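PDB 4I4C: UPF0255 protein frsA from Vibrio vulnificus, which probably hydrolyses carboxylic esters as a two-domain serine esterase of the alpha/beta-hydrolase clan. Local coordinates for residues K21-L26 against W48-R53. Sequence-based numbering, arbitrary orientation.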
ATOM      1  N   LYS A  21       7.903   9.666  20.972  1.00 34.79           N
ATOM      2  CA  LYS A  21       6.861   8.804  21.507  1.00 39.34           C
ATOM      3  C   LYS A  21       6.739   7.545  20.640  1.00 28.31           C
ATOM      4  O   LYS A  21       6.738   7.624  19.412  1.00 25.78           O
ATOM      5  CB  LYS A  21       5.531   9.564  21.568  1.00 42.93           C
ATOM      6  CG  LYS A  21       4.538   9.018  22.574  1.00 48.38           C
ATOM      7  CD  LYS A  21       3.296   9.905  22.650  1.00 52.68           C
ATOM      8  CE  LYS A  21       2.501   9.662  23.930  1.00 58.46           C
ATOM      9  NZ  LYS A  21       2.080   8.240  24.093  1.00 59.90           N
ATOM     10  N   GLU A  22       6.655   6.387  21.286  1.00 27.46           N
ATOM     11  CA  GLU A  22       6.678   5.121  20.568  1.00 24.00           C
ATOM     12  C   GLU A  22       5.356   4.834  19.856  1.00 23.58           C
ATOM     13  O   GLU A  22       4.271   5.047  20.410  1.00 18.72           O
ATOM     14  CB  GLU A  22       7.033   3.973  21.506  1.00 16.23           C
ATOM     15  CG  GLU A  22       7.391   2.679  20.787  1.00 20.56           C
ATOM     16  CD  GLU A  22       6.174   1.820  20.454  1.00 28.77           C
ATOM     17  OE1 GLU A  22       5.273   1.697  21.318  1.00 19.88           O
ATOM     18  OE2 GLU A  22       6.124   1.260  19.331  1.00 30.19           O
ATOM     19  N   THR A  23       5.487   4.317  18.640  1.00 20.81           N
ATOM     20  CA  THR A  23       4.377   4.031  17.722  1.00 23.73           C
ATOM     21  C   THR A  23       3.134   3.423  18.357  1.00 18.50           C
ATOM     22  O   THR A  23       2.033   3.954  18.193  1.00 20.52           O
ATOM     23  CB  THR A  23       4.852   3.119  16.568  1.00 18.88           C
ATOM     24  OG1 THR A  23       6.038   3.679  15.989  1.00 20.28           O
ATOM     25  CG2 THR A  23       3.779   2.994  15.477  1.00 16.72           C
ATOM     26  N   SER A  24       3.292   2.319  19.078  1.00 15.60           N
ATOM     27  CA  SER A  24       2.125   1.651  19.648  1.00 20.65           C
ATOM     28  C   SER A  24       1.390   2.468  20.732  1.00 20.29           C
ATOM     29  O   SER A  24       0.294   2.105  21.143  1.00 31.72           O
ATOM     30  CB  SER A  24       2.466   0.245  20.148  1.00 18.90           C
ATOM     31  OG  SER A  24       3.216   0.268  21.358  1.00 21.18           O
ATOM     32  N   ALA A  25       1.984   3.577  21.162  1.00 17.64           N
ATOM     33  CA  ALA A  25       1.459   4.357  22.277  1.00 20.62           C
ATOM     34  C   ALA A  25       0.820   5.642  21.774  1.00 21.92           C
ATOM     35  O   ALA A  25       0.214   6.386  22.537  1.00 30.51           O
ATOM     36  CB  ALA A  25       2.595   4.683  23.286  1.00 18.80           C
ATOM     37  N   LEU A  26       0.951   5.896  20.479  1.00 23.50           N
ATOM     38  CA  LEU A  26       0.507   7.166  19.912  1.00 22.76           C
ATOM     39  C   LEU A  26      -1.002   7.394  19.933  1.00 25.73           C
ATOM     40  O   LEU A  26      -1.482   8.449  20.346  1.00 27.83           O
ATOM     41  CB  LEU A  26       1.042   7.309  18.496  1.00 23.30           C
ATOM     42  CG  LEU A  26       2.560   7.521  18.473  1.00 29.57           C
ATOM     43  CD1 LEU A  26       3.070   7.463  17.056  1.00 31.06           C
ATOM     44  CD2 LEU A  26       2.934   8.851  19.129  1.00 27.90           C
ATOM     45  N   TRP A  48       4.280  -9.316  18.318  1.00 15.07           N
ATOM     46  CA  TRP A  48       4.626  -8.103  17.610  1.00 16.58           C
ATOM     47  C   TRP A  48       3.419  -7.194  17.647  1.00 21.39           C
ATOM     48  O   TRP A  48       2.289  -7.677  17.601  1.00 20.23           O
ATOM     49  CB  TRP A  48       4.974  -8.418  16.145  1.00 11.34           C
ATOM     50  CG  TRP A  48       6.153  -9.309  15.969  1.00 23.10           C
ATOM     51  CD1 TRP A  48       6.136 -10.665  15.817  1.00 25.18           C
ATOM     52  CD2 TRP A  48       7.536  -8.915  15.907  1.00 26.54           C
ATOM     53  NE1 TRP A  48       7.415 -11.140  15.679  1.00 28.43           N
ATOM     54  CE2 TRP A  48       8.293 -10.087  15.726  1.00 28.51           C
ATOM     55  CE3 TRP A  48       8.202  -7.685  15.979  1.00 19.94           C
ATOM     56  CZ2 TRP A  48       9.684 -10.070  15.620  1.00 25.57           C
ATOM     57  CZ3 TRP A  48       9.588  -7.669  15.874  1.00 15.68           C
ATOM     58  CH2 TRP A  48      10.312  -8.855  15.700  1.00 23.59           C
ATOM     59  N   TYR A  49       3.656  -5.889  17.763  1.00 19.74           N
ATOM     60  CA  TYR A  49       2.581  -4.893  17.635  1.00 14.08           C
ATOM     61  C   TYR A  49       2.186  -4.803  16.164  1.00 20.70           C
ATOM     62  O   TYR A  49       1.029  -5.055  15.789  1.00 15.39           O
ATOM     63  CB  TYR A  49       3.044  -3.527  18.153  1.00 16.02           C
ATOM     64  CG  TYR A  49       2.293  -2.361  17.544  1.00 17.48           C
ATOM     65  CD1 TYR A  49       0.970  -2.106  17.877  1.00 20.21           C
ATOM     66  CD2 TYR A  49       2.918  -1.514  16.629  1.00 20.47           C
ATOM     67  CE1 TYR A  49       0.278  -1.026  17.297  1.00 23.66           C
ATOM     68  CE2 TYR A  49       2.253  -0.446  16.068  1.00 16.89           C
ATOM     69  CZ  TYR A  49       0.940  -0.205  16.393  1.00 15.77           C
ATOM     70  OH  TYR A  49       0.293   0.864  15.807  1.00 19.33           O
ATOM     71  N   ARG A  50       3.166  -4.473  15.328  1.00 17.84           N
ATOM     72  CA  ARG A  50       2.963  -4.461  13.883  1.00 16.28           C
ATOM     73  C   ARG A  50       2.588  -5.834  13.344  1.00 14.26           C
ATOM     74  O   ARG A  50       3.033  -6.845  13.856  1.00 13.44           O
ATOM     75  CB  ARG A  50       4.238  -3.982  13.190  1.00 15.99           C
ATOM     76  CG  ARG A  50       4.480  -2.509  13.387  1.00 10.70           C
ATOM     77  CD  ARG A  50       5.902  -2.151  13.038  1.00 10.88           C
ATOM     78  NE  ARG A  50       6.185  -0.734  13.284  1.00 12.35           N
ATOM     79  CZ  ARG A  50       6.616  -0.234  14.445  1.00 16.50           C
ATOM     80  NH1 ARG A  50       6.779  -1.022  15.509  1.00 14.42           N
ATOM     81  NH2 ARG A  50       6.857   1.064  14.547  1.00 18.51           N
ATOM     82  N   ASN A  51       1.746  -5.862  12.313  1.00 21.19           N
ATOM     83  CA  ASN A  51       1.611  -7.074  11.529  1.00 19.88           C
ATOM     84  C   ASN A  51       2.846  -7.185  10.645  1.00 17.53           C
ATOM     85  O   ASN A  51       3.091  -6.335   9.796  1.00 18.57           O
ATOM     86  CB  ASN A  51       0.331  -7.074  10.690  1.00 20.05           C
ATOM     87  CG  ASN A  51       0.144  -8.372   9.910  1.00 25.69           C
ATOM     88  OD1 ASN A  51       0.115  -8.363   8.685  1.00 26.50           O
ATOM     89  ND2 ASN A  51       0.040  -9.496  10.621  1.00 18.84           N
ATOM     90  N   LEU A  52       3.642  -8.215  10.899  1.00 16.80           N
ATOM     91  CA  LEU A  52       4.856  -8.494  10.138  1.00 20.60           C
ATOM     92  C   LEU A  52       4.524  -9.012   8.744  1.00 25.34           C
ATOM     93  O   LEU A  52       3.763  -9.970   8.590  1.00 28.02           O
ATOM     94  CB  LEU A  52       5.681  -9.550  10.868  1.00 21.28           C
ATOM     95  CG  LEU A  52       6.987  -9.089  11.477  1.00 27.46           C
ATOM     96  CD1 LEU A  52       6.760  -7.829  12.275  1.00 20.80           C
ATOM     97  CD2 LEU A  52       7.571 -10.213  12.322  1.00 26.30           C
ATOM     98  N   ARG A  53       5.107  -8.369   7.740  1.00 18.36           N
ATOM     99  CA  ARG A  53       4.899  -8.730   6.341  1.00 15.90           C
ATOM    100  C   ARG A  53       6.203  -9.246   5.707  1.00 17.01           C
ATOM    101  O   ARG A  53       6.595  -8.781   4.630  1.00 13.76           O
ATOM    102  CB  ARG A  53       4.446  -7.493   5.571  1.00 21.57           C
ATOM    103  CG  ARG A  53       3.323  -6.705   6.239  1.00 26.59           C
ATOM    104  CD  ARG A  53       1.994  -6.966   5.574  1.00 35.67           C
ATOM    105  NE  ARG A  53       0.872  -6.535   6.412  1.00 47.59           N
ATOM    106  CZ  ARG A  53       0.209  -5.391   6.261  1.00 42.18           C
ATOM    107  NH1 ARG A  53       0.546  -4.543   5.298  1.00 44.53           N
ATOM    108  NH2 ARG A  53      -0.797  -5.095   7.077  1.00 31.45           N
TER
HETATM  109  O   HOH W   1       7.888   1.489  17.423  1.00 15.80           O
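Tyr49, with CG anti to the backbone N (chi1 155°), turns one face of its ring against Ser24 CB, which the backbone of the short helix 23-26 directs toward it. The methylene sits almost over the ring centre, 3.6 Å from the Tyr49 centroid and 13° off the normal, a CH-pi contact. Thr23 approaches the same ring obliquely: its methyl brings CG2 to 3.8 Å from Tyr49 CE2, while the phenol OH bonds to Asp318 in helix 314-323.

The OG1 branch of Thr23 faces the extended Arg50 side chain, which it crosses at about a right angle, and OG1 lies 3.1 Å from Arg50 NH2. The hydrogen bond of this hydroxyl is to Asp143, and the guanidinium is shared among the carbonyl of Tyr137 at NE, a salt bridge to Asp88 at NH1 and a cation-pi contact with Trp98. In the guanidinium plane a water accepts from Arg50 NH2 and lies 2.6 Å from Glu22 OE2, linking charges that do not touch directly.

Glu22 is the N-cap of helix 23-26. Its OE2 receives a nearly straight bond from Ser24 N (3.0 Å, 174°), reached from above the carboxylate plane. The first torsion of Ser24 sets OG between its own N and carbonyl carbon, from where it reaches Glu22 OE1 on the syn lone pair. Because Ser24 is gripped by both carboxylate oxygens, the cap also fixes the methylene that rests on Tyr49.

The contact thus joins an N-terminal helical turn to the loop preceding helix 54-60 by carbon packing on one ring and a water-mediated carboxylate-guanidinium link; the buried charge of Glu22 is probably stabilised by its capping bonds, the water and the nearby Arg50.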